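Local coordinates for protein transcription factor tau subunit sfc1 (Schizosaccharomyces pombe, PDB 4BJI) that forms part of the TFIIIC domain that binds boxA promoter DNA of tRNA and similar genes, supporting RNA polymerase III transcription initiation, at residues Ser79-Ser84 with Asp89-Phe94; Lys45-Phe48 with Val53-Arg56. All blocks are in the same frame, centred on the assembly; numbering follows the deposited sequence.

Interaction 1 (Ser79-Ser84 with Asp89-Phe94); sequences SYLWTS and DTYTRF
Tyr80 and Thr92 pair across an antiparallel β-hairpin, strands 79-82 and 90-93, in the helix-turn-helix family region of this DNA-binding domain, an arrangement consistent with the wing of a winged helix. In this hydrogen-bonded pair Thr92 N donates to Tyr80 O at 2.8 Å, and Tyr80 N to Thr92 O. Their side chains run side by side on the same face of the sheet. With Tyr80 CG between its backbone N and carbonyl carbon (chi1 63°), the ring comes alongside Thr92, whose CB rests over one ring face, displaced toward the rim, 3.9 Å from the centroid; Tyr80 CE2 in turn lies over the rim of the Trp82 indole. Replacing Tyr80 with an alanine would probably strip Thr92 CB of this CH-pi contact and leave Tyr96 O without the hydroxyl that bonds it. Thr92 CG2 lies alongside Tyr80 OH, 3.4 Å away, while Thr92 OG1 accepts a bent bond from Trp82 NE1 (137° at the hydrogen) almost in the indole plane. On the opposite sheet face Leu81 CD1 stands over the centre of the Tyr91 ring, 3.9 Å from the centroid and 11° off its normal. At the turn end, Asp89 N bonds Trp82 O, and a water lies between Asp89 OD1 (2.8 Å) and Trp82 O. At the other end Ser79 N stands over one face of the Phe94 ring, 3.5 Å from Phe94 CZ.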
# COMPACT_ATOMS: atom_id res chain seq x y z
N SER A 79 11.83 -9.26 2.85
CA SER A 79 11.06 -8.57 1.82
C SER A 79 11.94 -7.64 1.00
O SER A 79 13.04 -7.28 1.44
CB SER A 79 9.92 -7.77 2.46
OG SER A 79 10.40 -6.68 3.24
N TYR A 80 11.42 -7.24 -0.16
CA TYR A 80 12.02 -6.23 -1.02
C TYR A 80 11.03 -5.07 -1.17
O TYR A 80 9.84 -5.22 -0.85
CB TYR A 80 12.39 -6.84 -2.39
CG TYR A 80 11.23 -7.36 -3.21
CD1 TYR A 80 10.70 -8.64 -3.01
CD2 TYR A 80 10.62 -6.57 -4.16
CE1 TYR A 80 9.62 -9.10 -3.78
CE2 TYR A 80 9.54 -7.00 -4.90
CZ TYR A 80 9.05 -8.27 -4.73
OH TYR A 80 7.96 -8.66 -5.47
N LEU A 81 11.47 -3.93 -1.67
CA LEU A 81 10.69 -2.70 -1.66
C LEU A 81 10.49 -2.14 -3.06
O LEU A 81 11.46 -1.93 -3.78
CB LEU A 81 11.43 -1.65 -0.83
CG LEU A 81 10.88 -0.24 -0.80
CD1 LEU A 81 9.50 -0.15 -0.21
CD2 LEU A 81 11.84 0.70 -0.03
N TRP A 82 9.25 -1.91 -3.45
CA TRP A 82 8.96 -1.24 -4.73
C TRP A 82 9.19 0.26 -4.62
O TRP A 82 8.70 0.88 -3.67
CB TRP A 82 7.50 -1.47 -5.12
CG TRP A 82 7.18 -2.90 -5.37
CD1 TRP A 82 6.71 -3.80 -4.48
CD2 TRP A 82 7.33 -3.63 -6.61
NE1 TRP A 82 6.53 -5.03 -5.06
CE2 TRP A 82 6.92 -4.95 -6.38
CE3 TRP A 82 7.79 -3.28 -7.89
CZ2 TRP A 82 6.97 -5.93 -7.37
CZ3 TRP A 82 7.82 -4.24 -8.87
CH2 TRP A 82 7.43 -5.56 -8.61
N THR A 83 9.91 0.86 -5.55
CA THR A 83 10.07 2.32 -5.44
C THR A 83 9.25 3.11 -6.42
O THR A 83 9.31 4.33 -6.41
CB THR A 83 11.51 2.72 -5.50
OG1 THR A 83 12.08 2.07 -6.62
CG2 THR A 83 12.21 2.25 -4.22
N SER A 84 8.45 2.44 -7.24
CA SER A 84 7.52 3.10 -8.15
C SER A 84 6.50 2.06 -8.61
O SER A 84 6.66 0.88 -8.32
CB SER A 84 8.29 3.69 -9.33
OG SER A 84 9.00 2.67 -9.98
N ASP A 89 6.10 1.84 -2.60
CA ASP A 89 6.18 2.04 -1.15
C ASP A 89 5.58 0.86 -0.37
O ASP A 89 5.21 1.00 0.83
CB ASP A 89 5.52 3.37 -0.74
CG ASP A 89 6.27 4.56 -1.26
OD1 ASP A 89 7.51 4.52 -1.23
OD2 ASP A 89 5.62 5.48 -1.78
N THR A 90 5.53 -0.32 -1.00
CA THR A 90 5.21 -1.55 -0.30
C THR A 90 6.39 -2.48 -0.25
O THR A 90 7.20 -2.54 -1.20
CB THR A 90 4.00 -2.33 -0.88
OG1 THR A 90 4.31 -2.91 -2.16
CG2 THR A 90 2.79 -1.43 -1.00
N TYR A 91 6.49 -3.20 0.86
CA TYR A 91 7.43 -4.29 1.07
C TYR A 91 6.73 -5.58 0.73
O TYR A 91 5.62 -5.86 1.23
CB TYR A 91 7.88 -4.31 2.54
CG TYR A 91 8.66 -3.08 2.91
CD1 TYR A 91 8.02 -1.92 3.32
CD2 TYR A 91 10.04 -3.06 2.82
CE1 TYR A 91 8.72 -0.76 3.62
CE2 TYR A 91 10.75 -1.90 3.13
CZ TYR A 91 10.07 -0.76 3.54
OH TYR A 91 10.74 0.42 3.84
N THR A 92 7.33 -6.37 -0.17
CA THR A 92 6.75 -7.63 -0.65
C THR A 92 7.64 -8.79 -0.23
O THR A 92 8.87 -8.73 -0.37
CB THR A 92 6.65 -7.59 -2.18
OG1 THR A 92 5.82 -6.49 -2.59
CG2 THR A 92 6.06 -8.89 -2.71
N ARG A 93 7.03 -9.85 0.26
CA ARG A 93 7.82 -10.97 0.73
C ARG A 93 8.62 -11.59 -0.44
O ARG A 93 8.17 -11.62 -1.60
CB ARG A 93 6.94 -12.00 1.44
CG ARG A 93 5.96 -12.74 0.56
CD ARG A 93 5.08 -13.73 1.39
NE ARG A 93 4.34 -14.65 0.51
CZ ARG A 93 3.06 -15.01 0.63
NH1 ARG A 93 2.24 -14.58 1.61
NH2 ARG A 93 2.58 -15.84 -0.30
N PHE A 94 9.82 -12.06 -0.14
CA PHE A 94 10.69 -12.62 -1.18
C PHE A 94 9.94 -13.70 -1.97
O PHE A 94 9.19 -14.49 -1.41
CB PHE A 94 11.96 -13.21 -0.57
CG PHE A 94 12.91 -12.17 -0.01
CD1 PHE A 94 13.26 -11.05 -0.74
CD2 PHE A 94 13.49 -12.33 1.27
CE1 PHE A 94 14.14 -10.09 -0.23
CE2 PHE A 94 14.38 -11.38 1.78
CZ PHE A 94 14.70 -10.24 1.03
O HOH W 1 9.68 2.97 -1.98
O HOH W 2 9.01 5.85 -3.36

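Interaction 2 (Lys45-Phe48 with Val53-Arg56)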
# COMPACT_ATOMS: atom_id res chain seq x y z
N LYS A 45 7.10 -12.37 10.31
CA LYS A 45 6.88 -13.56 9.50
C LYS A 45 5.39 -13.91 9.32
O LYS A 45 4.96 -14.09 8.18
CB LYS A 45 7.69 -14.75 10.07
CG LYS A 45 9.20 -14.68 9.73
CD LYS A 45 9.96 -15.80 10.40
CE LYS A 45 11.43 -15.82 9.98
NZ LYS A 45 12.20 -16.85 10.77
N PRO A 46 4.61 -14.00 10.41
CA PRO A 46 3.19 -14.33 10.21
C PRO A 46 2.44 -13.23 9.50
O PRO A 46 1.46 -13.52 8.81
CB PRO A 46 2.64 -14.50 11.63
CG PRO A 46 3.69 -13.98 12.54
CD PRO A 46 5.00 -14.11 11.81
N LEU A 47 2.85 -11.97 9.65
CA LEU A 47 2.18 -10.89 8.94
C LEU A 47 2.37 -11.05 7.43
O LEU A 47 1.44 -10.81 6.65
CB LEU A 47 2.63 -9.51 9.43
CG LEU A 47 2.27 -9.18 10.89
CD1 LEU A 47 2.91 -7.91 11.42
CD2 LEU A 47 0.77 -9.09 11.06
N PHE A 48 3.56 -11.46 7.00
CA PHE A 48 3.80 -11.70 5.58
C PHE A 48 3.12 -12.97 5.08
O PHE A 48 2.82 -13.05 3.89
CB PHE A 48 5.29 -11.73 5.26
CG PHE A 48 5.89 -10.37 5.07
CD1 PHE A 48 5.57 -9.59 3.97
CD2 PHE A 48 6.77 -9.85 6.00
CE1 PHE A 48 6.10 -8.34 3.78
CE2 PHE A 48 7.32 -8.57 5.81
CZ PHE A 48 6.98 -7.82 4.71
N VAL A 53 2.16 -8.30 0.82
CA VAL A 53 2.55 -6.95 0.39
C VAL A 53 2.01 -5.95 1.41
O VAL A 53 0.79 -5.89 1.64
CB VAL A 53 1.92 -6.64 -1.01
CG1 VAL A 53 2.21 -5.23 -1.44
CG2 VAL A 53 2.41 -7.64 -2.08
N TRP A 54 2.89 -5.13 1.98
CA TRP A 54 2.53 -4.20 3.05
C TRP A 54 3.23 -2.86 2.92
O TRP A 54 4.45 -2.81 2.68
CB TRP A 54 3.04 -4.74 4.39
CG TRP A 54 2.35 -5.92 5.00
CD1 TRP A 54 2.66 -7.24 4.83
CD2 TRP A 54 1.31 -5.88 5.98
NE1 TRP A 54 1.86 -8.03 5.65
CE2 TRP A 54 1.03 -7.20 6.36
CE3 TRP A 54 0.60 -4.84 6.58
CZ2 TRP A 54 0.04 -7.51 7.31
CZ3 TRP A 54 -0.38 -5.16 7.50
CH2 TRP A 54 -0.64 -6.48 7.85
N THR A 55 2.56 -1.76 3.23
CA THR A 55 3.28 -0.53 3.52
C THR A 55 3.92 -0.61 4.92
O THR A 55 3.47 -1.38 5.80
CB THR A 55 2.40 0.69 3.51
OG1 THR A 55 1.39 0.50 4.50
CG2 THR A 55 1.79 0.90 2.12
N ARG A 56 4.97 0.20 5.13
CA ARG A 56 5.51 0.40 6.47
C ARG A 56 4.43 0.82 7.48
O ARG A 56 4.35 0.26 8.58
CB ARG A 56 6.61 1.47 6.42
CG ARG A 56 7.04 1.98 7.80
CD ARG A 56 8.05 3.14 7.65
NE ARG A 56 8.29 3.78 8.94
CZ ARG A 56 9.11 3.27 9.83
NH1 ARG A 56 9.74 2.14 9.54
NH2 ARG A 56 9.29 3.87 11.01
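Trp54 reaches from its strand to Leu47 and Phe48 on the helix before it. From CB, which points toward the helix, CG lies anti to the carbonyl carbon (chi1 -72°) and sends the ring across. CD1 comes first, 3.8 Å from Phe48 CE1 and as close to Phe48 CD1; here the indole turns its edge to the phenyl face in a T-shaped pair, planes at 82° and ring centroids 5.2 Å apart. Next along the rim, NE1 donates to Leu47 O at 3.0 Å. The oxygen lies close to the indole plane, yet the donor stands well above the carbonyl plane, 72° out of it, so this buried bond does not use a lone-pair direction. Trp54 CE2 passes 3.6 Å from Leu47 O. Farther out, CZ2 packs against Leu47, 3.9 Å from Leu47 CB and 4.1 Å from Leu47 CD2, the two side chains crossing at about a right angle. Elsewhere the indole meets Arg51 in a cation-pi contact and His62 edge-to-face. Trp54 belongs to strand 53-55, at one edge of the four-stranded sheet, and its side chain meets both helix 35-50 and Leu59 of helix 56-60.

Interaction 2 closes in sequence before interaction 1 opens, yet their centres lie only about 10 Å apart, because strands 53-55 and 90-93 are neighbours in one sheet. Tyr91 N lies 2.8 Å from Trp54 O, a probable hydrogen bond that joins the hairpin to the strand carrying the indole. In one of its two conformers Arg93 NH1 comes 2.8 Å from Phe48 O, a probable hydrogen bond to the helix. Packing adds to this, with Thr90 OG1 3.2 Å from Val53 CG1 and Phe48 CE1 3.6 Å from Tyr91 O. Strand 90-93, a member of interaction 1, pairs with 79-82 along one edge and with 53-55 of interaction 2 along the other, within the helix-turn-helix family region.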